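Local structure of diaminopropionate ammonia-lyase (Escherichia coli, 4D9I) at residues Ile310-Leu324 against Ser336-Ala349. The protein catalyses the pyridoxal-phosphate-dependent alpha,beta-elimination of both L- and D-diaminopropionate to pyruvate and ammonia, working as a homodimer. Sequence-based numbering, arbitrary orientation.
Sequences ISCQDSVAALGMRVL and SGESGAVGLGVLAA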
loop_
_atom_site.group_PDB
_atom_site.type_symbol
_atom_site.label_atom_id
_atom_site.label_comp_id
_atom_site.label_asym_id
_atom_site.label_seq_id
_atom_site.Cartn_x
_atom_site.Cartn_y
_atom_site.Cartn_z
ATOM N N ILE B 310 -13.382 1.684 22.993
ATOM C CA ILE B 310 -13.259 2.769 22.018
ATOM C C ILE B 310 -14.413 2.737 21.015
ATOM O O ILE B 310 -14.752 1.682 20.471
ATOM C CB ILE B 310 -11.911 2.731 21.258
ATOM C CG1 ILE B 310 -10.772 3.194 22.176
ATOM C CG2 ILE B 310 -11.959 3.617 20.007
ATOM C CD1 ILE B 310 -9.384 3.152 21.565
ATOM N N SER B 311 -15.023 3.900 20.814
ATOM C CA SER B 311 -15.982 4.133 19.745
ATOM C C SER B 311 -15.328 5.048 18.725
ATOM O O SER B 311 -14.961 6.180 19.044
ATOM C CB SER B 311 -17.246 4.793 20.285
ATOM O OG SER B 311 -18.132 5.127 19.232
ATOM N N CYS B 312 -15.192 4.572 17.498
ATOM C CA CYS B 312 -14.469 5.345 16.501
ATOM C C CYS B 312 -15.183 5.546 15.162
ATOM O O CYS B 312 -16.086 4.791 14.782
ATOM C CB CYS B 312 -13.054 4.792 16.303
ATOM S SG CYS B 312 -13.011 3.219 15.443
ATOM N N GLN B 313 -14.766 6.607 14.481
ATOM C CA GLN B 313 -15.163 6.928 13.125
ATOM C C GLN B 313 -14.877 5.751 12.181
ATOM O O GLN B 313 -13.844 5.090 12.320
ATOM C CB GLN B 313 -14.321 8.133 12.685
ATOM C CG GLN B 313 -14.869 8.853 11.488
ATOM C CD GLN B 313 -14.400 10.287 11.418
ATOM O OE1 GLN B 313 -13.809 10.821 12.355
ATOM N NE2 GLN B 313 -14.688 10.916 10.313
ATOM N N ASP B 314 -15.779 5.525 11.221
ATOM C CA ASP B 314 -15.613 4.533 10.148
ATOM C C ASP B 314 -14.247 4.588 9.455
ATOM O O ASP B 314 -13.610 3.553 9.244
ATOM C CB ASP B 314 -16.698 4.723 9.085
ATOM C CG ASP B 314 -17.933 3.882 9.340
ATOM O OD1 ASP B 314 -18.970 4.127 8.674
ATOM O OD2 ASP B 314 -17.878 2.970 10.199
ATOM N N SER B 315 -13.811 5.800 9.109
ATOM C CA SER B 315 -12.560 6.033 8.379
ATOM C C SER B 315 -11.263 5.620 9.108
ATOM O O SER B 315 -10.194 5.512 8.486
ATOM C CB SER B 315 -12.481 7.506 7.954
ATOM O OG SER B 315 -12.428 8.357 9.083
ATOM N N VAL B 316 -11.361 5.353 10.410
ATOM C CA VAL B 316 -10.241 4.806 11.171
ATOM C C VAL B 316 -9.810 3.449 10.592
ATOM O O VAL B 316 -8.609 3.175 10.466
ATOM C CB VAL B 316 -10.605 4.667 12.673
ATOM C CG1 VAL B 316 -9.553 3.860 13.427
ATOM C CG2 VAL B 316 -10.758 6.040 13.311
ATOM N N ALA B 317 -10.804 2.625 10.236
ATOM C CA ALA B 317 -10.584 1.297 9.674
ATOM C C ALA B 317 -9.918 1.416 8.310
ATOM O O ALA B 317 -8.922 0.750 8.055
ATOM C CB ALA B 317 -11.912 0.520 9.588
ATOM N N ALA B 318 -10.441 2.310 7.469
ATOM C CA ALA B 318 -9.831 2.610 6.164
ATOM C C ALA B 318 -8.340 2.977 6.290
ATOM O O ALA B 318 -7.518 2.443 5.564
ATOM C CB ALA B 318 -10.600 3.702 5.448
ATOM N N LEU B 319 -8.012 3.883 7.211
ATOM C CA LEU B 319 -6.626 4.269 7.492
ATOM C C LEU B 319 -5.773 3.040 7.864
ATOM O O LEU B 319 -4.700 2.843 7.327
ATOM C CB LEU B 319 -6.605 5.295 8.623
ATOM C CG LEU B 319 -5.251 5.752 9.196
ATOM C CD1 LEU B 319 -4.438 6.438 8.102
ATOM C CD2 LEU B 319 -5.496 6.717 10.354
ATOM N N GLY B 320 -6.288 2.205 8.758
ATOM C CA GLY B 320 -5.628 0.944 9.091
ATOM C C GLY B 320 -5.345 0.039 7.893
ATOM O O GLY B 320 -4.266 -0.521 7.784
ATOM N N MET B 321 -6.341 -0.147 7.026
ATOM C CA MET B 321 -6.178 -0.971 5.828
ATOM C C MET B 321 -4.972 -0.498 4.995
ATOM O O MET B 321 -4.160 -1.316 4.534
ATOM C CB MET B 321 -7.430 -0.894 4.956
ATOM C CG MET B 321 -8.675 -1.529 5.572
ATOM S SD MET B 321 -10.180 -1.153 4.649
ATOM C CE MET B 321 -10.028 -2.138 3.165
ATOM N N ARG B 322 -4.884 0.808 4.786
ATOM C CA ARG B 322 -3.801 1.390 3.979
ATOM C C ARG B 322 -2.432 1.264 4.636
ATOM O O ARG B 322 -1.416 1.022 3.945
ATOM C CB ARG B 322 -4.085 2.858 3.678
ATOM C CG ARG B 322 -5.302 3.059 2.777
ATOM C CD ARG B 322 -5.491 4.521 2.427
ATOM N NE ARG B 322 -6.872 4.727 2.042
ATOM C CZ ARG B 322 -7.759 5.368 2.777
ATOM N NH1 ARG B 322 -7.407 5.912 3.939
ATOM N NH2 ARG B 322 -8.975 5.485 2.322
ATOM N N VAL B 323 -2.400 1.479 5.945
ATOM C CA VAL B 323 -1.125 1.473 6.713
ATOM C C VAL B 323 -0.557 0.043 6.719
ATOM O O VAL B 323 0.641 -0.159 6.514
ATOM C CB VAL B 323 -1.334 1.961 8.170
ATOM C CG1 VAL B 323 -0.091 1.706 9.047
ATOM C CG2 VAL B 323 -1.736 3.440 8.211
ATOM N N LEU B 324 -1.436 -0.947 6.939
ATOM C CA LEU B 324 -1.045 -2.358 6.871
ATOM C C LEU B 324 -0.642 -2.820 5.467
ATOM O O LEU B 324 0.296 -3.608 5.331
ATOM C CB LEU B 324 -2.176 -3.273 7.405
ATOM C CG LEU B 324 -2.410 -3.205 8.904
ATOM C CD1 LEU B 324 -3.722 -3.909 9.315
ATOM C CD2 LEU B 324 -1.242 -3.803 9.651
ATOM N N SER B 336 -5.373 -6.526 4.859
ATOM C CA SER B 336 -6.324 -6.480 5.965
ATOM C C SER B 336 -7.604 -5.776 5.514
ATOM O O SER B 336 -7.555 -4.629 5.037
ATOM C CB SER B 336 -5.706 -5.717 7.147
ATOM O OG SER B 336 -6.471 -5.873 8.341
ATOM N N GLY B 337 -8.740 -6.447 5.723
ATOM C CA GLY B 337 -10.049 -5.914 5.338
ATOM C C GLY B 337 -10.489 -4.815 6.283
ATOM O O GLY B 337 -9.837 -4.558 7.284
ATOM N N GLU B 338 -11.623 -4.195 5.993
ATOM C CA GLU B 338 -12.086 -3.071 6.809
ATOM C C GLU B 338 -12.163 -3.378 8.318
ATOM O O GLU B 338 -11.546 -2.672 9.147
ATOM C CB GLU B 338 -13.422 -2.547 6.288
ATOM C CG GLU B 338 -13.744 -1.170 6.831
ATOM C CD GLU B 338 -14.964 -0.568 6.177
ATOM O OE1 GLU B 338 -15.652 -1.274 5.428
ATOM O OE2 GLU B 338 -15.247 0.616 6.418
ATOM N N SER B 339 -12.880 -4.446 8.657
ATOM C CA SER B 339 -12.956 -4.908 10.033
ATOM C C SER B 339 -11.663 -5.512 10.581
ATOM O O SER B 339 -11.432 -5.480 11.791
ATOM C CB SER B 339 -14.100 -5.916 10.195
ATOM O OG SER B 339 -15.325 -5.245 10.019
ATOM N N GLY B 340 -10.860 -6.101 9.706
ATOM C CA GLY B 340 -9.574 -6.644 10.111
ATOM C C GLY B 340 -8.592 -5.589 10.595
ATOM O O GLY B 340 -7.758 -5.872 11.446
ATOM N N ALA B 341 -8.706 -4.376 10.048
ATOM C CA ALA B 341 -7.667 -3.360 10.185
ATOM C C ALA B 341 -7.907 -2.280 11.245
ATOM O O ALA B 341 -7.011 -1.487 11.521
ATOM C CB ALA B 341 -7.390 -2.711 8.823
ATOM N N VAL B 342 -9.080 -2.286 11.869
ATOM C CA VAL B 342 -9.536 -1.159 12.677
ATOM C C VAL B 342 -8.733 -0.968 13.966
ATOM O O VAL B 342 -8.568 0.162 14.408
ATOM C CB VAL B 342 -11.067 -1.204 12.950
ATOM C CG1 VAL B 342 -11.432 -2.282 13.966
ATOM C CG2 VAL B 342 -11.578 0.153 13.405
ATOM N N GLY B 343 -8.256 -2.059 14.565
ATOM C CA GLY B 343 -7.408 -1.963 15.751
ATOM C C GLY B 343 -6.139 -1.203 15.392
ATOM O O GLY B 343 -5.772 -0.213 16.055
ATOM N N LEU B 344 -5.464 -1.652 14.340
ATOM C CA LEU B 344 -4.282 -0.940 13.827
ATOM C C LEU B 344 -4.620 0.490 13.405
ATOM O O LEU B 344 -3.838 1.434 13.630
ATOM C CB LEU B 344 -3.641 -1.705 12.654
ATOM C CG LEU B 344 -2.251 -1.284 12.164
ATOM C CD1 LEU B 344 -2.322 -0.032 11.297
ATOM C CD2 LEU B 344 -1.262 -1.099 13.319
ATOM N N GLY B 345 -5.794 0.669 12.822
ATOM C CA GLY B 345 -6.231 2.008 12.464
ATOM C C GLY B 345 -6.247 2.951 13.643
ATOM O O GLY B 345 -5.882 4.114 13.496
ATOM N N VAL B 346 -6.672 2.454 14.816
ATOM C CA VAL B 346 -6.744 3.299 16.010
ATOM C C VAL B 346 -5.362 3.874 16.350
ATOM O O VAL B 346 -5.231 5.067 16.629
ATOM C CB VAL B 346 -7.335 2.552 17.228
ATOM C CG1 VAL B 346 -7.093 3.324 18.523
ATOM C CG2 VAL B 346 -8.823 2.322 17.028
ATOM N N LEU B 347 -4.345 3.012 16.330
ATOM C CA LEU B 347 -2.983 3.446 16.649
ATOM C C LEU B 347 -2.517 4.518 15.674
ATOM O O LEU B 347 -1.858 5.492 16.065
ATOM C CB LEU B 347 -2.004 2.268 16.629
ATOM C CG LEU B 347 -2.239 1.119 17.610
ATOM C CD1 LEU B 347 -1.119 0.092 17.492
ATOM C CD2 LEU B 347 -2.293 1.666 19.016
ATOM N N ALA B 348 -2.856 4.344 14.404
ATOM C CA ALA B 348 -2.451 5.305 13.377
ATOM C C ALA B 348 -3.201 6.639 13.570
ATOM O O ALA B 348 -2.600 7.709 13.417
ATOM C CB ALA B 348 -2.713 4.740 11.988
ATOM N N ALA B 349 -4.496 6.565 13.915
ATOM C CA ALA B 349 -5.305 7.765 14.145
ATOM C C ALA B 349 -4.781 8.555 15.339
ATOM O O ALA B 349 -4.815 9.789 15.347
ATOM C CB ALA B 349 -6.770 7.394 14.368
HETATM O O HOH W 1 -13.833 2.636 6.794
HETATM O O HOH W 2 -4.032 -4.117 4.073
#
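G320 and G345 meet backbone to backbone, their CA atoms 3.6 Å apart, where helices 315-324 and 338-349 cross almost at right angles (91°) with axes 6.8 Å apart. A CB on either glycine would strike a carbonyl oxygen of the other helix; without one, G345 CA can offer a C-H to V316 O at 3.3 Å. Two knobs pack near this point: the branched V316 among V342, G345, V346 and A349, and the small A341, whose lone methyl fits the tight hole between A317, G320, M321 and L324. With chi1 at 169°, V316 turns CG1 over the backbone of the other helix, 3.5 Å from V346 N, while CG2 faces A349 CB. Both helices belong to the larger domain of this fold type II enzyme, where strand 308-312 leads into the first and V342 and V346 of the second rest on V258 of the neighbouring strand. M321, nearly extended at chi2, carries SD to 3.5 Å from E338 CA; the bend at chi3 (73°) sets CE near E338 N, and CG covers S336 O, a buried oxygen without a hydrogen-bond partner. Cutting M321 back to an alanine would probably leave a gap against A341 and E338, and S336 O less well covered. L324 and L344 pass in opposite directions, CD2 of L324 3.7 Å from CG of L344, their branched ends extending the apolar layer beside A341. At the polar rim, a water donates to both D314 O and the carboxylate oxygen E338 OE2.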